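Local coordinates for protein Cas13d (uncultured Ruminococcus sp, PDB 6IV9) that binds CRISPR RNA and, through two HEPN domains, matures that RNA and cleaves the target RNA it specifies, at residues N195-I200 against T251-Y256; F508-E513 against F632-K637; E513-L518 against I565-A570. The protein carries 2 engineered substitutions. One frame throughout, in Å; residues are numbered along the deposited sequence.

Contact 1: N195-I200 against T251-Y256; sequences NNMLGI and TKRLGY
Arg-253 meets the backbone near the C-terminal end of helix 168-197 with a charged hydrogen bond, its NH1 donating to Met-197 O at 3.0 Å. The N-H...O angle of 136° makes the bond bent, and the oxygen sits at the guanidinium edge, moderately tilted from its plane. Thr-251 organises the approach through an ST turn: its OG1 accepts from Arg-253 N at 3.1 Å and also hydrogen-bonds Leu-248 O, while its CG2 lies 3.8 Å from Met-197 O.

Apolar packing is built on the same pair. The two side chains run past each other in opposite directions, with Met-197 CG 3.3 Å from Arg-253 CB, close for two aliphatic carbons. With CG anti to its backbone N (chi1 -160°) and bends at chi2 and chi3, the methionine brings CE obliquely to 4.5 Å from Tyr-256 CD2.

Arg-253 NH2 forms a salt bridge with Asp-586 OD1, and Tyr-256 OH hydrogen-bonds OD2. One guanidinium therefore joins Met-197 O to Asp-586 of helix 581-591.

Contact 2: F508-E513 against F632-K637; sequences FLDGKE and FVYLIK. With nucleotides of chain B.
Lys-637 and Glu-513 approach from opposite directions and form a salt bridge, Lys-637 NZ lying 2.9 Å from Glu-513 OE1 on the syn side of the carboxylate. The ammonium makes a second bond, also 2.9 Å, to the main-chain Phe-508 O. With CG anti to the backbone N (chi1 -171°) and a bend at chi3, the lysine brings NZ in between these two acceptors.

Asp-510 N fixes the Glu-513 carboxylate: OE1 uses its anti lone pair to accept from it at 3.0 Å, an almost straight bond (175°). In the reciprocal capping bond Asp-510 OD2 accepts from Lys-512 N at 3.2 Å, met from above the carboxylate plane. Together Asp-510 and Glu-513 form a capping box that starts helix 511-535.

Aromatic packing adds Tyr-634, whose CD2 edge lies 4.0 Å from Asp-510 CB; the aspartate carboxylate and the ring are nearly perpendicular, 81° apart. A water lies 2.7 Å from Tyr-634 OH and gives a weak bond to Glu-513 OE2. Tyr-732 and Tyr-638 each meet the Tyr-634 ring edge-to-face.

The first turn of the capped helix also touches RNA, as Lys-512 NZ donates to OP2 of G36 of chain B at 2.9 Å.

Because OE1 takes one bond on each lone pair, a single oxygen of a buried residue both closes the capping box and is expected to offset the charge of Lys-637, which in turn should stabilise the ionised carboxylate. The salt bridge, with Tyr-638 OH bonded to OE2, joins helix 630-638 to the start of an RNA-contacting helix.

Contact 3: E513-L518 against I565-A570; sequences EINDLL and IVKNIA. With nucleotides of chain B.
Leu-518 overlaps the aliphatic root of Lys-567, their CB atoms 3.9 Å apart, as the two side chains slide past each other in opposite directions. Beyond this overlap the Leu-518 side chain crosses that of Val-566 at about a right angle, Leu-518 CD1 coming 4.0 Å from Val-566 CG1. One turn back towards the N-terminus of its helix, Ile-514 divides its branches: CG2 packs 4.2 Å from Ala-570 CB, while CD1 reaches towards the carbonyl oxygen of the same alanine. Tyr-503 of helix 497-505 packs against both Val-566 and Ala-570, and Ile-502 of that helix touches Leu-518.

The backbones form an antiparallel pair of consecutive helices, 511-535 and 556-570. The axes of segments 513-518 and 565-570 come within 10.1 Å, with their N-to-C directions 178° apart, so the lengthwise alignment is almost exact. In this α-helical RNA-binding protein the pair is apolar on one side and lines the backbone of the bound RNA, chain B, on another.

Polar ends gather at the RNA side. Asn-515 ND2 donates to OP1 of C35 of chain B at 2.8 Å, an almost straight bond (173°). Lys-567 is extended as far as CE and turns at its last torsion (chi4 -66°), placing NZ 2.8 Å from OP1 of U34 of chain B, with a weak, long bond to O3' of C33 of chain B. Asn-515 OD1 and Lys-567 NZ do not bond directly: a water donates to OD1 at 2.7 Å and accepts from NZ at 3.1 Å, bridging two residues that grip neighbouring phosphates of the same strand.

The three contacts form a bent chain with contact 2 in the middle. The centre of contact 2 lies about 13 Å from that of contact 1 and about 14 Å from that of contact 3. The outer two have centres about 24 Å apart and do not touch, their nearest atoms about 10 Å apart. Helix 630-638 bridges the first step, with Asn-196 ND2 3.0 Å from Lys-637 O, a probable hydrogen bond, and Tyr-256 CE2 3.5 Å from Ile-636 CG2. Contacts 2 and 3 share Glu-513 and helix 511-535, and Leu-509 CB packs 3.8 Å from Ile-514 CG1. Contact 3 is nested within the loop that contact 2 closes. Both reach the RNA directly, whereas contact 1 stays about 12 Å from it at the nearest atom.

Contact 1: N195-I200 against T251-Y256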
loop_
_atom_site.group_PDB
_atom_site.type_symbol
_atom_site.label_atom_id
_atom_site.label_comp_id
_atom_site.label_asym_id
_atom_site.label_seq_id
_atom_site.Cartn_x
_atom_site.Cartn_y
_atom_site.Cartn_z
ATOM N N ASN A 195 -9.500 -15.926 5.205
ATOM C CA ASN A 195 -10.581 -16.855 4.803
ATOM C C ASN A 195 -10.100 -17.776 3.679
ATOM O O ASN A 195 -10.408 -18.951 3.705
ATOM C CB ASN A 195 -11.845 -16.121 4.377
ATOM C CG ASN A 195 -12.670 -15.733 5.579
ATOM O OD1 ASN A 195 -13.332 -16.568 6.151
ATOM N ND2 ASN A 195 -12.575 -14.494 6.002
ATOM N N ASN A 196 -9.373 -17.219 2.725
ATOM C CA ASN A 196 -8.872 -17.963 1.549
ATOM C C ASN A 196 -7.910 -19.065 1.990
ATOM O O ASN A 196 -7.941 -20.138 1.438
ATOM C CB ASN A 196 -8.147 -17.046 0.578
ATOM C CG ASN A 196 -7.741 -17.795 -0.664
ATOM O OD1 ASN A 196 -8.548 -18.461 -1.265
ATOM N ND2 ASN A 196 -6.486 -17.706 -1.023
ATOM N N MET A 197 -7.150 -18.779 3.038
ATOM C CA MET A 197 -6.077 -19.622 3.618
ATOM C C MET A 197 -6.670 -20.952 4.081
ATOM O O MET A 197 -5.955 -21.937 4.098
ATOM C CB MET A 197 -5.519 -18.885 4.833
ATOM C CG MET A 197 -4.178 -19.312 5.282
ATOM S SD MET A 197 -3.054 -17.913 5.354
ATOM C CE MET A 197 -2.693 -17.746 3.612
ATOM N N LEU A 198 -7.947 -20.946 4.432
ATOM C CA LEU A 198 -8.658 -22.143 4.927
ATOM C C LEU A 198 -8.724 -23.223 3.848
ATOM O O LEU A 198 -8.620 -24.396 4.189
ATOM C CB LEU A 198 -10.062 -21.727 5.354
ATOM C CG LEU A 198 -10.132 -20.849 6.596
ATOM C CD1 LEU A 198 -11.567 -20.614 6.983
ATOM C CD2 LEU A 198 -9.396 -21.491 7.743
ATOM N N GLY A 199 -8.896 -22.832 2.590
ATOM C CA GLY A 199 -9.029 -23.843 1.529
ATOM C C GLY A 199 -10.449 -24.377 1.384
ATOM O O GLY A 199 -10.584 -25.515 0.914
ATOM N N ILE A 200 -11.439 -23.639 1.892
ATOM C CA ILE A 200 -12.881 -24.022 1.772
ATOM C C ILE A 200 -13.370 -23.411 0.464
ATOM O O ILE A 200 -14.084 -22.396 0.499
ATOM C CB ILE A 200 -13.720 -23.489 2.946
ATOM C CG1 ILE A 200 -13.168 -22.179 3.505
ATOM C CG2 ILE A 200 -13.913 -24.549 4.012
ATOM C CD1 ILE A 200 -13.593 -20.955 2.726
ATOM N N THR A 251 -4.164 -25.863 8.924
ATOM C CA THR A 251 -3.638 -25.741 7.543
ATOM C C THR A 251 -2.120 -25.631 7.522
ATOM O O THR A 251 -1.571 -25.997 6.516
ATOM C CB THR A 251 -4.263 -24.584 6.762
ATOM O OG1 THR A 251 -3.745 -23.357 7.257
ATOM C CG2 THR A 251 -5.770 -24.589 6.790
ATOM N N LYS A 252 -1.556 -24.941 8.512
ATOM C CA LYS A 252 -0.112 -24.631 8.645
ATOM C C LYS A 252 0.261 -23.452 7.727
ATOM O O LYS A 252 1.424 -23.065 7.710
ATOM C CB LYS A 252 0.769 -25.854 8.399
ATOM C CG LYS A 252 0.458 -27.077 9.240
ATOM C CD LYS A 252 0.395 -26.779 10.703
ATOM C CE LYS A 252 0.132 -27.991 11.568
ATOM N NZ LYS A 252 -0.423 -27.607 12.883
ATOM N N ARG A 253 -0.738 -22.873 7.066
ATOM C CA ARG A 253 -0.597 -21.759 6.088
ATOM C C ARG A 253 -0.189 -20.439 6.759
ATOM O O ARG A 253 0.322 -19.560 6.073
ATOM C CB ARG A 253 -1.863 -21.637 5.249
ATOM C CG ARG A 253 -2.015 -22.753 4.233
ATOM C CD ARG A 253 -2.387 -22.213 2.871
ATOM N NE ARG A 253 -2.468 -23.228 1.847
ATOM C CZ ARG A 253 -3.387 -24.158 1.823
ATOM N NH1 ARG A 253 -4.371 -24.129 2.694
ATOM N NH2 ARG A 253 -3.327 -25.112 0.924
ATOM N N LEU A 254 -0.310 -20.344 8.087
ATOM C CA LEU A 254 0.067 -19.112 8.832
ATOM C C LEU A 254 1.571 -18.863 8.713
ATOM O O LEU A 254 2.002 -17.741 8.849
ATOM C CB LEU A 254 -0.386 -19.189 10.289
ATOM C CG LEU A 254 -1.844 -18.811 10.517
ATOM C CD1 LEU A 254 -2.243 -19.019 11.963
ATOM C CD2 LEU A 254 -2.117 -17.380 10.090
ATOM N N GLY A 255 2.324 -19.903 8.389
ATOM C CA GLY A 255 3.780 -19.824 8.210
ATOM C C GLY A 255 4.146 -18.922 7.048
ATOM O O GLY A 255 5.239 -18.391 7.022
ATOM N N TYR A 256 3.211 -18.741 6.127
ATOM C CA TYR A 256 3.429 -17.885 4.938
ATOM C C TYR A 256 3.670 -16.449 5.405
ATOM O O TYR A 256 4.462 -15.752 4.787
ATOM C CB TYR A 256 2.236 -17.994 3.994
ATOM C CG TYR A 256 2.262 -19.209 3.106
ATOM C CD1 TYR A 256 3.417 -19.594 2.457
ATOM C CD2 TYR A 256 1.135 -19.975 2.916
ATOM C CE1 TYR A 256 3.446 -20.692 1.619
ATOM C CE2 TYR A 256 1.148 -21.087 2.100
ATOM C CZ TYR A 256 2.306 -21.447 1.446
ATOM O OH TYR A 256 2.314 -22.525 0.633
#

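Contact 2: F508-E513 against F632-K637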
loop_
_atom_site.group_PDB
_atom_site.type_symbol
_atom_site.label_atom_id
_atom_site.label_comp_id
_atom_site.label_asym_id
_atom_site.label_seq_id
_atom_site.Cartn_x
_atom_site.Cartn_y
_atom_site.Cartn_z
ATOM N N PHE A 508 0.757 -9.590 7.542
ATOM C CA PHE A 508 -0.186 -10.108 6.528
ATOM C C PHE A 508 0.057 -9.477 5.158
ATOM O O PHE A 508 -0.629 -9.853 4.243
ATOM C CB PHE A 508 -1.605 -9.821 7.002
ATOM C CG PHE A 508 -1.919 -10.390 8.358
ATOM C CD1 PHE A 508 -1.964 -11.757 8.552
ATOM C CD2 PHE A 508 -2.150 -9.566 9.437
ATOM C CE1 PHE A 508 -2.239 -12.288 9.801
ATOM C CE2 PHE A 508 -2.427 -10.098 10.681
ATOM C CZ PHE A 508 -2.481 -11.453 10.860
ATOM N N LEU A 509 1.061 -8.621 5.034
ATOM C CA LEU A 509 1.239 -7.845 3.785
ATOM C C LEU A 509 2.567 -8.114 3.081
ATOM O O LEU A 509 3.538 -8.415 3.716
ATOM C CB LEU A 509 1.156 -6.355 4.126
ATOM C CG LEU A 509 -0.122 -5.886 4.805
ATOM C CD1 LEU A 509 -0.073 -4.404 5.073
ATOM C CD2 LEU A 509 -1.338 -6.236 3.984
ATOM N N ASP A 510 2.528 -7.948 1.769
ATOM C CA ASP A 510 3.684 -8.022 0.847
ATOM C C ASP A 510 4.457 -6.697 0.965
ATOM O O ASP A 510 3.873 -5.724 1.399
ATOM C CB ASP A 510 3.115 -8.277 -0.549
ATOM C CG ASP A 510 4.113 -8.391 -1.673
ATOM O OD1 ASP A 510 4.668 -9.467 -1.850
ATOM O OD2 ASP A 510 4.355 -7.379 -2.311
ATOM N N GLY A 511 5.685 -6.651 0.473
ATOM C CA GLY A 511 6.474 -5.417 0.586
ATOM C C GLY A 511 5.787 -4.249 -0.093
ATOM O O GLY A 511 5.852 -3.164 0.430
ATOM N N LYS A 512 5.174 -4.469 -1.249
ATOM C CA LYS A 512 4.475 -3.367 -1.947
ATOM C C LYS A 512 3.279 -2.890 -1.127
ATOM O O LYS A 512 2.999 -1.724 -1.133
ATOM C CB LYS A 512 4.094 -3.794 -3.362
ATOM C CG LYS A 512 5.265 -3.737 -4.318
ATOM C CD LYS A 512 4.968 -4.205 -5.685
ATOM C CE LYS A 512 6.199 -4.169 -6.552
ATOM N NZ LYS A 512 6.938 -2.900 -6.418
ATOM N N GLU A 513 2.559 -3.825 -0.534
ATOM C CA GLU A 513 1.390 -3.490 0.303
ATOM C C GLU A 513 1.873 -2.698 1.522
ATOM O O GLU A 513 1.240 -1.741 1.886
ATOM C CB GLU A 513 0.640 -4.764 0.674
ATOM C CG GLU A 513 -0.057 -5.437 -0.486
ATOM C CD GLU A 513 -0.750 -6.728 -0.101
ATOM O OE1 GLU A 513 -0.115 -7.552 0.510
ATOM O OE2 GLU A 513 -1.910 -6.864 -0.410
ATOM N N PHE A 632 5.170 -16.091 -5.028
ATOM C CA PHE A 632 4.416 -17.335 -4.766
ATOM C C PHE A 632 3.537 -17.130 -3.530
ATOM O O PHE A 632 2.392 -17.460 -3.555
ATOM C CB PHE A 632 5.390 -18.480 -4.504
ATOM C CG PHE A 632 4.760 -19.724 -3.943
ATOM C CD1 PHE A 632 3.991 -20.542 -4.744
ATOM C CD2 PHE A 632 4.935 -20.083 -2.621
ATOM C CE1 PHE A 632 3.412 -21.685 -4.235
ATOM C CE2 PHE A 632 4.354 -21.230 -2.115
ATOM C CZ PHE A 632 3.598 -22.026 -2.925
ATOM N N VAL A 633 4.096 -16.521 -2.491
ATOM C CA VAL A 633 3.319 -16.311 -1.242
ATOM C C VAL A 633 2.109 -15.422 -1.542
ATOM O O VAL A 633 1.050 -15.697 -1.055
ATOM C CB VAL A 633 4.208 -15.729 -0.136
ATOM C CG1 VAL A 633 3.387 -15.272 1.047
ATOM C CG2 VAL A 633 5.269 -16.719 0.285
ATOM N N TYR A 634 2.310 -14.396 -2.354
ATOM C CA TYR A 634 1.202 -13.488 -2.721
ATOM C C TYR A 634 0.106 -14.288 -3.435
ATOM O O TYR A 634 -1.030 -14.109 -3.133
ATOM C CB TYR A 634 1.730 -12.367 -3.620
ATOM C CG TYR A 634 0.720 -11.295 -3.912
ATOM C CD1 TYR A 634 -0.216 -11.454 -4.913
ATOM C CD2 TYR A 634 0.676 -10.133 -3.172
ATOM C CE1 TYR A 634 -1.154 -10.483 -5.185
ATOM C CE2 TYR A 634 -0.263 -9.153 -3.426
ATOM C CZ TYR A 634 -1.187 -9.330 -4.433
ATOM O OH TYR A 634 -2.132 -8.400 -4.693
ATOM N N LEU A 635 0.490 -15.159 -4.359
ATOM C CA LEU A 635 -0.496 -15.955 -5.124
ATOM C C LEU A 635 -1.263 -16.901 -4.202
ATOM O O LEU A 635 -2.428 -17.026 -4.360
ATOM C CB LEU A 635 0.244 -16.721 -6.219
ATOM C CG LEU A 635 0.714 -15.865 -7.385
ATOM C CD1 LEU A 635 1.753 -16.591 -8.215
ATOM C CD2 LEU A 635 -0.459 -15.465 -8.248
ATOM N N ILE A 636 -0.572 -17.563 -3.297
ATOM C CA ILE A 636 -1.261 -18.497 -2.373
ATOM C C ILE A 636 -2.198 -17.725 -1.449
ATOM O O ILE A 636 -3.250 -18.198 -1.178
ATOM C CB ILE A 636 -0.246 -19.338 -1.590
ATOM C CG1 ILE A 636 0.596 -20.188 -2.535
ATOM C CG2 ILE A 636 -0.960 -20.182 -0.565
ATOM C CD1 ILE A 636 -0.216 -21.055 -3.439
ATOM N N LYS A 637 -1.766 -16.567 -0.989
ATOM C CA LYS A 637 -2.545 -15.726 -0.058
ATOM C C LYS A 637 -3.868 -15.284 -0.694
ATOM O O LYS A 637 -4.890 -15.377 -0.043
ATOM C CB LYS A 637 -1.673 -14.493 0.160
ATOM C CG LYS A 637 -2.078 -13.519 1.234
ATOM C CD LYS A 637 -0.937 -12.598 1.589
ATOM C CE LYS A 637 -0.860 -11.352 0.737
ATOM N NZ LYS A 637 -0.099 -10.267 1.388
ATOM P P G B 36 3.433 -1.602 -7.962
ATOM O OP1 G B 36 2.823 -2.945 -7.714
ATOM O OP2 G B 36 4.931 -1.476 -7.926
ATOM O "O5'" G B 36 3.085 -0.957 -9.350
ATOM C "C5'" G B 36 1.719 -0.935 -9.787
ATOM C "C4'" G B 36 1.588 -0.101 -11.036
ATOM O "O4'" G B 36 1.977 1.251 -10.758
ATOM C "C3'" G B 36 2.462 -0.545 -12.203
ATOM O "O3'" G B 36 1.827 -1.498 -13.047
ATOM C "C2'" G B 36 2.719 0.742 -12.952
ATOM O "O2'" G B 36 1.616 1.096 -13.767
ATOM C "C1'" G B 36 2.707 1.774 -11.830
ATOM N N9 G B 36 4.038 2.093 -11.383
ATOM C C8 G B 36 4.865 1.343 -10.583
ATOM N N7 G B 36 6.032 1.896 -10.400
ATOM C C5 G B 36 5.981 3.050 -11.155
ATOM C C6 G B 36 6.950 4.055 -11.344
ATOM O O6 G B 36 8.086 4.123 -10.869
ATOM N N1 G B 36 6.477 5.068 -12.161
ATOM C C2 G B 36 5.234 5.102 -12.731
ATOM N N2 G B 36 4.960 6.165 -13.481
ATOM N N3 G B 36 4.320 4.168 -12.566
ATOM C C4 G B 36 4.760 3.178 -11.774
ATOM P P U B 38 6.570 -5.650 -9.618
ATOM O OP1 U B 38 5.178 -5.860 -9.387
ATOM O OP2 U B 38 7.561 -5.836 -8.589
ATOM O "O5'" U B 38 6.915 -6.616 -10.833
ATOM C "C5'" U B 38 8.231 -6.778 -11.204
ATOM C "C4'" U B 38 8.289 -7.413 -12.577
ATOM O "O4'" U B 38 7.550 -6.581 -13.501
ATOM C "C3'" U B 38 9.704 -7.431 -13.119
ATOM O "O3'" U B 38 10.310 -8.652 -12.684
ATOM C "C2'" U B 38 9.491 -7.371 -14.631
ATOM O "O2'" U B 38 9.128 -8.623 -15.168
ATOM C "C1'" U B 38 8.256 -6.490 -14.727
ATOM N N1 U B 38 8.565 -5.083 -15.000
ATOM C C2 U B 38 7.627 -4.374 -15.732
ATOM O O2 U B 38 6.592 -4.884 -16.147
ATOM N N3 U B 38 7.937 -3.045 -15.937
ATOM C C4 U B 38 9.062 -2.365 -15.471
ATOM O O4 U B 38 9.205 -1.157 -15.724
ATOM C C5 U B 38 9.954 -3.167 -14.671
ATOM C C6 U B 38 9.679 -4.469 -14.472
ATOM P P A B 37 2.278 -3.009 -13.113
ATOM O OP1 A B 37 1.765 -3.591 -14.340
ATOM O OP2 A B 37 1.894 -3.733 -11.845
ATOM O "O5'" A B 37 3.871 -2.947 -13.206
ATOM C "C5'" A B 37 4.595 -4.202 -13.115
ATOM C "C4'" A B 37 5.921 -4.048 -12.405
ATOM O "O4'" A B 37 6.729 -3.105 -13.143
ATOM C "C3'" A B 37 5.822 -3.535 -10.969
ATOM O "O3'" A B 37 6.817 -4.194 -10.185
ATOM C "C2'" A B 37 6.141 -2.050 -11.097
ATOM O "O2'" A B 37 6.727 -1.463 -9.952
ATOM C "C1'" A B 37 7.111 -2.028 -12.284
ATOM N N9 A B 37 6.979 -0.811 -13.062
ATOM C C8 A B 37 5.984 -0.501 -13.958
ATOM N N7 A B 37 6.144 0.665 -14.534
ATOM C C5 A B 37 7.287 1.175 -13.938
ATOM C C6 A B 37 7.974 2.383 -14.101
ATOM N N6 A B 37 7.574 3.343 -14.926
ATOM N N1 A B 37 9.090 2.579 -13.362
ATOM C C2 A B 37 9.502 1.605 -12.552
ATOM N N3 A B 37 8.934 0.429 -12.300
ATOM C C4 A B 37 7.833 0.263 -13.060
HETATM O O HOH W 1 -1.928 -5.938 -3.637
#

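Contact 3: E513-L518 against I565-A570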
loop_
_atom_site.group_PDB
_atom_site.type_symbol
_atom_site.label_atom_id
_atom_site.label_comp_id
_atom_site.label_asym_id
_atom_site.label_seq_id
_atom_site.Cartn_x
_atom_site.Cartn_y
_atom_site.Cartn_z
ATOM N N GLU A 513 2.559 -3.825 -0.534
ATOM C CA GLU A 513 1.390 -3.490 0.303
ATOM C C GLU A 513 1.873 -2.698 1.522
ATOM O O GLU A 513 1.240 -1.741 1.886
ATOM C CB GLU A 513 0.640 -4.764 0.674
ATOM C CG GLU A 513 -0.057 -5.437 -0.486
ATOM C CD GLU A 513 -0.750 -6.728 -0.101
ATOM O OE1 GLU A 513 -0.115 -7.552 0.510
ATOM O OE2 GLU A 513 -1.910 -6.864 -0.410
ATOM N N ILE A 514 2.977 -3.114 2.113
ATOM C CA ILE A 514 3.523 -2.383 3.284
ATOM C C ILE A 514 3.880 -0.966 2.833
ATOM O O ILE A 514 3.514 -0.045 3.501
ATOM C CB ILE A 514 4.761 -3.121 3.812
ATOM C CG1 ILE A 514 4.393 -4.460 4.446
ATOM C CG2 ILE A 514 5.572 -2.241 4.744
ATOM C CD1 ILE A 514 5.567 -5.329 4.767
ATOM N N ASN A 515 4.545 -0.832 1.693
ATOM C CA ASN A 515 4.959 0.504 1.211
ATOM C C ASN A 515 3.734 1.373 0.961
ATOM O O ASN A 515 3.737 2.488 1.378
ATOM C CB ASN A 515 5.780 0.395 -0.067
ATOM C CG ASN A 515 7.183 -0.064 0.233
ATOM O OD1 ASN A 515 7.602 0.013 1.367
ATOM N ND2 ASN A 515 7.897 -0.534 -0.769
ATOM N N ASP A 516 2.732 0.819 0.300
ATOM C CA ASP A 516 1.525 1.613 -0.009
ATOM C C ASP A 516 0.805 2.035 1.275
ATOM O O ASP A 516 0.533 3.200 1.421
ATOM C CB ASP A 516 0.583 0.776 -0.861
ATOM C CG ASP A 516 -0.656 1.530 -1.281
ATOM O OD1 ASP A 516 -0.514 2.646 -1.716
ATOM O OD2 ASP A 516 -1.726 0.972 -1.187
ATOM N N LEU A 517 0.539 1.102 2.178
ATOM C CA LEU A 517 -0.173 1.477 3.420
ATOM C C LEU A 517 0.664 2.438 4.273
ATOM O O LEU A 517 0.163 3.447 4.676
ATOM C CB LEU A 517 -0.433 0.201 4.219
ATOM C CG LEU A 517 -0.994 0.440 5.614
ATOM C CD1 LEU A 517 -2.366 1.064 5.543
ATOM C CD2 LEU A 517 -1.047 -0.831 6.424
ATOM N N LEU A 518 1.915 2.095 4.528
ATOM C CA LEU A 518 2.748 2.941 5.411
ATOM C C LEU A 518 3.011 4.323 4.812
ATOM O O LEU A 518 2.852 5.279 5.514
ATOM C CB LEU A 518 4.042 2.215 5.756
ATOM C CG LEU A 518 3.943 1.319 6.988
ATOM C CD1 LEU A 518 3.718 2.145 8.230
ATOM C CD2 LEU A 518 2.823 0.321 6.844
ATOM N N ILE A 565 9.696 4.489 10.924
ATOM C CA ILE A 565 10.542 3.383 11.446
ATOM C C ILE A 565 9.846 2.038 11.212
ATOM O O ILE A 565 10.488 1.119 10.804
ATOM C CB ILE A 565 10.905 3.617 12.918
ATOM C CG1 ILE A 565 11.816 4.833 13.053
ATOM C CG2 ILE A 565 11.538 2.383 13.516
ATOM C CD1 ILE A 565 11.760 5.463 14.401
ATOM N N VAL A 566 8.539 1.982 11.413
ATOM C CA VAL A 566 7.778 0.726 11.191
ATOM C C VAL A 566 7.939 0.310 9.730
ATOM O O VAL A 566 8.209 -0.830 9.499
ATOM C CB VAL A 566 6.299 0.916 11.555
ATOM C CG1 VAL A 566 5.424 -0.170 10.977
ATOM C CG2 VAL A 566 6.125 1.008 13.051
ATOM N N LYS A 567 7.864 1.255 8.803
ATOM C CA LYS A 567 8.037 0.915 7.377
ATOM C C LYS A 567 9.433 0.317 7.176
ATOM O O LYS A 567 9.546 -0.666 6.489
ATOM C CB LYS A 567 7.871 2.181 6.541
ATOM C CG LYS A 567 8.261 2.092 5.079
ATOM C CD LYS A 567 7.976 3.350 4.304
ATOM C CE LYS A 567 8.433 3.277 2.868
ATOM N NZ LYS A 567 9.900 3.189 2.751
ATOM N N ASN A 568 10.450 0.903 7.795
ATOM C CA ASN A 568 11.831 0.396 7.617
ATOM C C ASN A 568 11.970 -1.034 8.162
ATOM O O ASN A 568 12.476 -1.871 7.472
ATOM C CB ASN A 568 12.847 1.317 8.301
ATOM C CG ASN A 568 12.837 2.739 7.779
ATOM O OD1 ASN A 568 12.517 2.984 6.639
ATOM N ND2 ASN A 568 13.196 3.686 8.617
ATOM N N ILE A 569 11.559 -1.269 9.394
ATOM C CA ILE A 569 11.704 -2.616 10.016
ATOM C C ILE A 569 10.745 -3.646 9.414
ATOM O O ILE A 569 11.116 -4.777 9.338
ATOM C CB ILE A 569 11.681 -2.554 11.548
ATOM C CG1 ILE A 569 10.294 -2.221 12.085
ATOM C CG2 ILE A 569 12.737 -1.583 12.034
ATOM C CD1 ILE A 569 10.208 -2.213 13.566
ATOM N N ALA A 570 9.532 -3.240 9.063
ATOM C CA ALA A 570 8.563 -4.172 8.444
ATOM C C ALA A 570 9.054 -4.639 7.068
ATOM O O ALA A 570 8.671 -5.699 6.654
ATOM C CB ALA A 570 7.193 -3.567 8.373
ATOM P P U B 34 10.761 4.741 -0.330
ATOM O OP1 U B 34 11.308 3.552 0.378
ATOM O OP2 U B 34 11.346 5.216 -1.565
ATOM O "O5'" U B 34 9.235 4.482 -0.586
ATOM C "C5'" U B 34 8.763 3.916 -1.818
ATOM C "C4'" U B 34 7.262 3.969 -1.835
ATOM O "O4'" U B 34 6.761 5.322 -1.854
ATOM C "C3'" U B 34 6.602 3.316 -3.041
ATOM O "O3'" U B 34 6.593 1.903 -2.786
ATOM C "C2'" U B 34 5.221 3.949 -2.989
ATOM O "O2'" U B 34 4.430 3.307 -1.999
ATOM C "C1'" U B 34 5.582 5.388 -2.620
ATOM N N1 U B 34 5.859 6.241 -3.791
ATOM C C2 U B 34 4.754 6.598 -4.528
ATOM O O2 U B 34 3.631 6.222 -4.250
ATOM N N3 U B 34 5.014 7.382 -5.607
ATOM C C4 U B 34 6.238 7.843 -6.025
ATOM O O4 U B 34 6.287 8.597 -6.979
ATOM C C5 U B 34 7.339 7.459 -5.198
ATOM C C6 U B 34 7.117 6.661 -4.144
ATOM P P C B 35 6.825 0.838 -4.038
ATOM O OP1 C B 35 6.907 -0.495 -3.423
ATOM O OP2 C B 35 7.894 1.313 -4.871
ATOM O "O5'" C B 35 5.570 1.101 -4.938
ATOM C "C5'" C B 35 4.269 0.688 -4.429
ATOM C "C4'" C B 35 3.180 1.156 -5.356
ATOM O "O4'" C B 35 3.222 2.582 -5.402
ATOM C "C3'" C B 35 3.325 0.723 -6.817
ATOM O "O3'" C B 35 2.814 -0.584 -6.920
ATOM C "C2'" C B 35 2.516 1.785 -7.540
ATOM O "O2'" C B 35 1.133 1.582 -7.461
ATOM C "C1'" C B 35 2.865 3.013 -6.705
ATOM N N1 C B 35 3.964 3.806 -7.259
ATOM C C2 C B 35 3.622 4.702 -8.266
ATOM O O2 C B 35 2.448 4.763 -8.612
ATOM N N3 C B 35 4.562 5.523 -8.768
ATOM C C4 C B 35 5.833 5.378 -8.395
ATOM N N4 C B 35 6.744 6.171 -8.957
ATOM C C5 C B 35 6.222 4.434 -7.401
ATOM C C6 C B 35 5.269 3.638 -6.903
ATOM P P C B 33 12.752 9.621 -2.108
ATOM O OP1 C B 33 14.086 9.056 -1.812
ATOM O OP2 C B 33 12.143 9.571 -3.458
ATOM O "O5'" C B 33 11.686 8.921 -1.149
ATOM C "C5'" C B 33 11.927 8.805 0.262
ATOM C "C4'" C B 33 10.725 8.301 0.979
ATOM O "O4'" C B 33 9.705 9.327 0.983
ATOM C "C3'" C B 33 10.020 7.107 0.358
ATOM O "O3'" C B 33 10.663 5.900 0.716
ATOM C "C2'" C B 33 8.648 7.219 0.978
ATOM O "O2'" C B 33 8.624 6.851 2.347
ATOM C "C1'" C B 33 8.425 8.722 0.877
ATOM N N1 C B 33 7.779 9.110 -0.399
ATOM C C2 C B 33 6.391 8.984 -0.475
ATOM O O2 C B 33 5.781 8.503 0.493
ATOM N N3 C B 33 5.760 9.347 -1.611
ATOM C C4 C B 33 6.464 9.782 -2.659
ATOM N N4 C B 33 5.797 10.176 -3.736
ATOM C C5 C B 33 7.875 9.957 -2.598
ATOM C C6 C B 33 8.483 9.632 -1.449
HETATM O O HOH W 2 10.156 0.124 2.240
#